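Local coordinates for invasion-associated protein B (Bartonella henselae, PDB 3DTD), which is of unknown molecular function but probably takes part in the invasion of host cells by this bacterium, at residues V65-A68 against D69-S73; I115-D118 against K119-A123. All coordinates share one frame; numbering follows the deposited sequence.

Contact 1 (V65-A68 against D69-S73)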
loop_
_atom_site.group_PDB
_atom_site.type_symbol
_atom_site.label_atom_id
_atom_site.label_comp_id
_atom_site.label_asym_id
_atom_site.label_seq_id
_atom_site.Cartn_x
_atom_site.Cartn_y
_atom_site.Cartn_z
ATOM N N VAL C 65 8.248 -6.845 -40.687
ATOM C CA VAL C 65 7.210 -7.484 -41.501
ATOM C C VAL C 65 7.725 -7.845 -42.892
ATOM O O VAL C 65 8.686 -7.250 -43.385
ATOM C CB VAL C 65 5.916 -6.617 -41.644
ATOM C CG1 VAL C 65 5.201 -6.485 -40.315
ATOM C CG2 VAL C 65 6.218 -5.238 -42.242
ATOM N N LEU C 66 7.078 -8.831 -43.507
ATOM C CA LEU C 66 7.345 -9.223 -44.882
ATOM C C LEU C 66 6.273 -8.601 -45.777
ATOM O O LEU C 66 5.087 -8.947 -45.681
ATOM C CB LEU C 66 7.304 -10.748 -45.014
ATOM C CG LEU C 66 8.069 -11.549 -46.080
ATOM C CD1 LEU C 66 7.166 -12.660 -46.568
ATOM C CD2 LEU C 66 8.634 -10.748 -47.260
ATOM N N ASN C 67 6.691 -7.685 -46.644
ATOM C CA ASN C 67 5.762 -7.005 -47.544
ATOM C C ASN C 67 5.403 -7.857 -48.755
ATOM O O ASN C 67 6.118 -8.811 -49.091
ATOM C CB ASN C 67 6.317 -5.648 -47.981
ATOM C CG ASN C 67 6.566 -4.719 -46.812
ATOM O OD1 ASN C 67 5.629 -4.225 -46.186
ATOM N ND2 ASN C 67 7.837 -4.478 -46.509
ATOM N N ALA C 68 4.296 -7.487 -49.403
ATOM C CA ALA C 68 3.713 -8.226 -50.531
ATOM C C ALA C 68 4.661 -8.453 -51.714
ATOM O O ALA C 68 4.528 -9.445 -52.433
ATOM C CB ALA C 68 2.432 -7.536 -51.000
ATOM N N ASP C 69 5.614 -7.540 -51.898
ATOM C CA ASP C 69 6.593 -7.630 -52.983
ATOM C C ASP C 69 7.904 -8.324 -52.586
ATOM O O ASP C 69 8.856 -8.367 -53.370
ATOM C CB ASP C 69 6.867 -6.241 -53.579
ATOM C CG ASP C 69 7.421 -5.256 -52.558
ATOM O OD1 ASP C 69 6.746 -4.994 -51.538
ATOM O OD2 ASP C 69 8.531 -4.731 -52.792
ATOM N N GLY C 70 7.947 -8.871 -51.372
ATOM C CA GLY C 70 9.096 -9.650 -50.906
ATOM C C GLY C 70 10.144 -8.887 -50.112
ATOM O O GLY C 70 11.153 -9.463 -49.695
ATOM N N VAL C 71 9.908 -7.593 -49.901
ATOM C CA VAL C 71 10.830 -6.747 -49.135
ATOM C C VAL C 71 10.533 -6.822 -47.620
ATOM O O VAL C 71 9.374 -6.890 -47.198
ATOM C CB VAL C 71 10.874 -5.275 -49.703
ATOM C CG1 VAL C 71 9.530 -4.565 -49.566
ATOM C CG2 VAL C 71 11.987 -4.446 -49.068
ATOM N N VAL C 72 11.593 -6.848 -46.817
ATOM C CA VAL C 72 11.479 -6.895 -45.365
ATOM C C VAL C 72 11.703 -5.495 -44.770
ATOM O O VAL C 72 12.749 -4.888 -44.983
ATOM C CB VAL C 72 12.466 -7.944 -44.778
ATOM C CG1 VAL C 72 12.579 -7.829 -43.277
ATOM C CG2 VAL C 72 12.041 -9.356 -45.169
ATOM N N SER C 73 10.710 -4.978 -44.045
ATOM C CA SER C 73 10.801 -3.644 -43.444
ATOM C C SER C 73 10.234 -3.600 -42.022
ATOM O O SER C 73 9.509 -4.499 -41.607
ATOM C CB SER C 73 10.107 -2.598 -44.328
ATOM O OG SER C 73 8.694 -2.692 -44.237
#
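Asn67 and Ser73 meet through the amide of Asn67: ND2 donates to Ser73 OG over 3.0 Å at 175°, and OG lies in the amide plane. Asn67 ND2 also reaches Val71 O at 2.9 Å, but less well aligned, at 134° and from above the carbonyl plane. Because Asn67 N donates to Val71 O as well, at 2.9 Å, this carbonyl is gripped twice by one residue. These bonds sit at the tip of an antiparallel beta hairpin joining strands 58-66 and 72-78 through a type I turn from Asn67 to Gly70 with a G1 bulge at Gly70, the turn closed by Gly70 N to Asn67 O at 2.9 Å. Past Asn67, Val65 and Ser73 form a hydrogen-bonded pair, with Val65 N to Ser73 O at 2.8 Å and Ser73 N to Val65 O at 3.1 Å. Leu66 and Val72 make the adjoining non-hydrogen-bonded pair. Their side chains lie on the sheet face covered by helix 155-168, where Leu66 touches Ile163 and Val72 touches Leu159. With CG anti to its carbonyl carbon (chi1 -60°), Asn67 carries its amide back alongside the second strand. There Val71 CG1 packs against Asn67 ND2 at 3.5 Å.

Contact 2 (I115-D118 against K119-A123)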
loop_
_atom_site.group_PDB
_atom_site.type_symbol
_atom_site.label_atom_id
_atom_site.label_comp_id
_atom_site.label_asym_id
_atom_site.label_seq_id
_atom_site.Cartn_x
_atom_site.Cartn_y
_atom_site.Cartn_z
ATOM N N ILE C 115 13.701 0.824 -40.824
ATOM C CA ILE C 115 14.643 -0.017 -41.550
ATOM C C ILE C 115 13.955 -0.701 -42.724
ATOM O O ILE C 115 12.818 -1.149 -42.610
ATOM C CB ILE C 115 15.301 -1.074 -40.626
ATOM C CG1 ILE C 115 14.303 -1.548 -39.561
ATOM C CG2 ILE C 115 16.533 -0.481 -39.960
ATOM C CD1 ILE C 115 14.574 -2.902 -38.969
ATOM N N VAL C 116 14.645 -0.732 -43.862
ATOM C CA VAL C 116 14.200 -1.458 -45.048
ATOM C C VAL C 116 15.370 -2.325 -45.523
ATOM O O VAL C 116 16.470 -1.819 -45.748
ATOM C CB VAL C 116 13.733 -0.499 -46.183
ATOM C CG1 VAL C 116 13.454 -1.262 -47.468
ATOM C CG2 VAL C 116 12.489 0.280 -45.769
ATOM N N PHE C 117 15.130 -3.627 -45.654
ATOM C CA PHE C 117 16.157 -4.568 -46.100
ATOM C C PHE C 117 15.871 -5.078 -47.510
ATOM O O PHE C 117 14.799 -5.630 -47.765
ATOM C CB PHE C 117 16.247 -5.759 -45.143
ATOM C CG PHE C 117 16.505 -5.383 -43.708
ATOM C CD1 PHE C 117 15.627 -5.778 -42.707
ATOM C CD2 PHE C 117 17.626 -4.648 -43.355
ATOM C CE1 PHE C 117 15.867 -5.444 -41.379
ATOM C CE2 PHE C 117 17.873 -4.310 -42.032
ATOM C CZ PHE C 117 16.993 -4.709 -41.043
ATOM N N ASP C 118 16.831 -4.901 -48.419
ATOM C CA ASP C 118 16.736 -5.494 -49.758
ATOM C C ASP C 118 17.059 -6.994 -49.744
ATOM O O ASP C 118 17.506 -7.518 -48.720
ATOM C CB ASP C 118 17.592 -4.731 -50.790
ATOM C CG ASP C 118 19.060 -4.596 -50.385
ATOM O OD1 ASP C 118 19.708 -5.590 -50.000
ATOM O OD2 ASP C 118 19.585 -3.470 -50.487
ATOM N N LYS C 119 16.846 -7.661 -50.882
ATOM C CA LYS C 119 17.050 -9.113 -51.032
ATOM C C LYS C 119 18.433 -9.586 -50.581
ATOM O O LYS C 119 18.558 -10.644 -49.960
ATOM C CB LYS C 119 16.821 -9.554 -52.486
ATOM C CG LYS C 119 15.554 -9.016 -53.152
ATOM C CD LYS C 119 14.311 -9.817 -52.784
ATOM C CE LYS C 119 13.079 -9.259 -53.487
ATOM N NZ LYS C 119 11.829 -9.974 -53.100
ATOM N N ASN C 120 19.456 -8.794 -50.896
ATOM C CA ASN C 120 20.836 -9.113 -50.547
ATOM C C ASN C 120 21.125 -8.969 -49.056
ATOM O O ASN C 120 21.888 -9.757 -48.493
ATOM C CB ASN C 120 21.812 -8.254 -51.362
ATOM C CG ASN C 120 21.545 -8.320 -52.862
ATOM O OD1 ASN C 120 21.530 -7.294 -53.545
ATOM N ND2 ASN C 120 21.327 -9.527 -53.380
ATOM N N TYR C 121 20.513 -7.969 -48.426
ATOM C CA TYR C 121 20.683 -7.742 -46.991
ATOM C C TYR C 121 19.925 -8.790 -46.180
ATOM O O TYR C 121 20.405 -9.237 -45.139
ATOM C CB TYR C 121 20.236 -6.331 -46.596
ATOM C CG TYR C 121 20.931 -5.800 -45.359
ATOM C CD1 TYR C 121 20.535 -6.199 -44.082
ATOM C CD2 TYR C 121 21.985 -4.901 -45.462
ATOM C CE1 TYR C 121 21.163 -5.719 -42.949
ATOM C CE2 TYR C 121 22.618 -4.413 -44.329
ATOM C CZ TYR C 121 22.204 -4.830 -43.080
ATOM O OH TYR C 121 22.824 -4.354 -41.958
ATOM N N VAL C 122 18.745 -9.166 -46.669
ATOM C CA VAL C 122 17.948 -10.258 -46.102
ATOM C C VAL C 122 18.745 -11.568 -46.086
ATOM O O VAL C 122 18.797 -12.243 -45.062
ATOM C CB VAL C 122 16.595 -10.427 -46.860
ATOM C CG1 VAL C 122 15.927 -11.745 -46.514
ATOM C CG2 VAL C 122 15.656 -9.267 -46.554
ATOM N N ALA C 123 19.391 -11.887 -47.209
ATOM C CA ALA C 123 20.268 -13.059 -47.325
ATOM C C ALA C 123 21.449 -13.043 -46.342
ATOM O O ALA C 123 21.849 -14.092 -45.834
ATOM C CB ALA C 123 20.765 -13.209 -48.763
#
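Asp118, Phe117 and Tyr121 carry this junction, and Asp118 holds it at two points. The carboxylate oxygen Asp118 OD1 accepts from Tyr121 N at 3.0 Å, the nitrogen lying nearly in line with the C-O bond. A chi1 of 55° sets CG between the backbone N and the carbonyl carbon, which brings OD1 over the opening turn. Asp118 O takes Val122 N at 2.9 Å, the first i-to-i+4 bond of the turn. Asp118 is thus the N-cap of helix 119-127, which follows strand 110-117 directly; the short axes of 115-117 and 119-123 stand 91° apart. A negative carboxylate here would probably also be stabilised by the helix dipole. Phe117, the last strand residue, points its CB toward the helix. Its ring is nearly parallel to that of Tyr121, with planes at 13°, but the two are offset so far that little of one lies over the other, the centroids being 5.2 Å apart. The closest approach is Phe117 CD2 to Tyr121 CD1 at 3.4 Å. The side chains of Phe117 and Tyr121 both touch Ile99 of strand 98-101, in the smaller sheet. Near the base of the phenyl group, Phe117 CB packs on Val122 CG2 at 3.8 Å.

After three earlier reversals, through strands 27-29, 32-39, 42-52 and 58-66, the chain turns back again at contact 1, which closes the hairpin between strands 58-66 and 72-78. It then passes through strands 88-92, 98-101 and 105-107 before contact 2 turns strand 110-117 into helix 119-127. The contacts are therefore in series, neither enclosing nor crossing the other. In space their centres lie about 10 Å apart, because strands 72-78 and 110-117 are antiparallel neighbours in the larger sheet. Val72 O and Phe117 N, 2.8 Å apart, probably form a hydrogen bond between them, and Val71 CG2 packs on Phe117 O. Lys119 NZ makes a weak hydrogen bond to Asp69 O, linking the helix start to the hairpin turn.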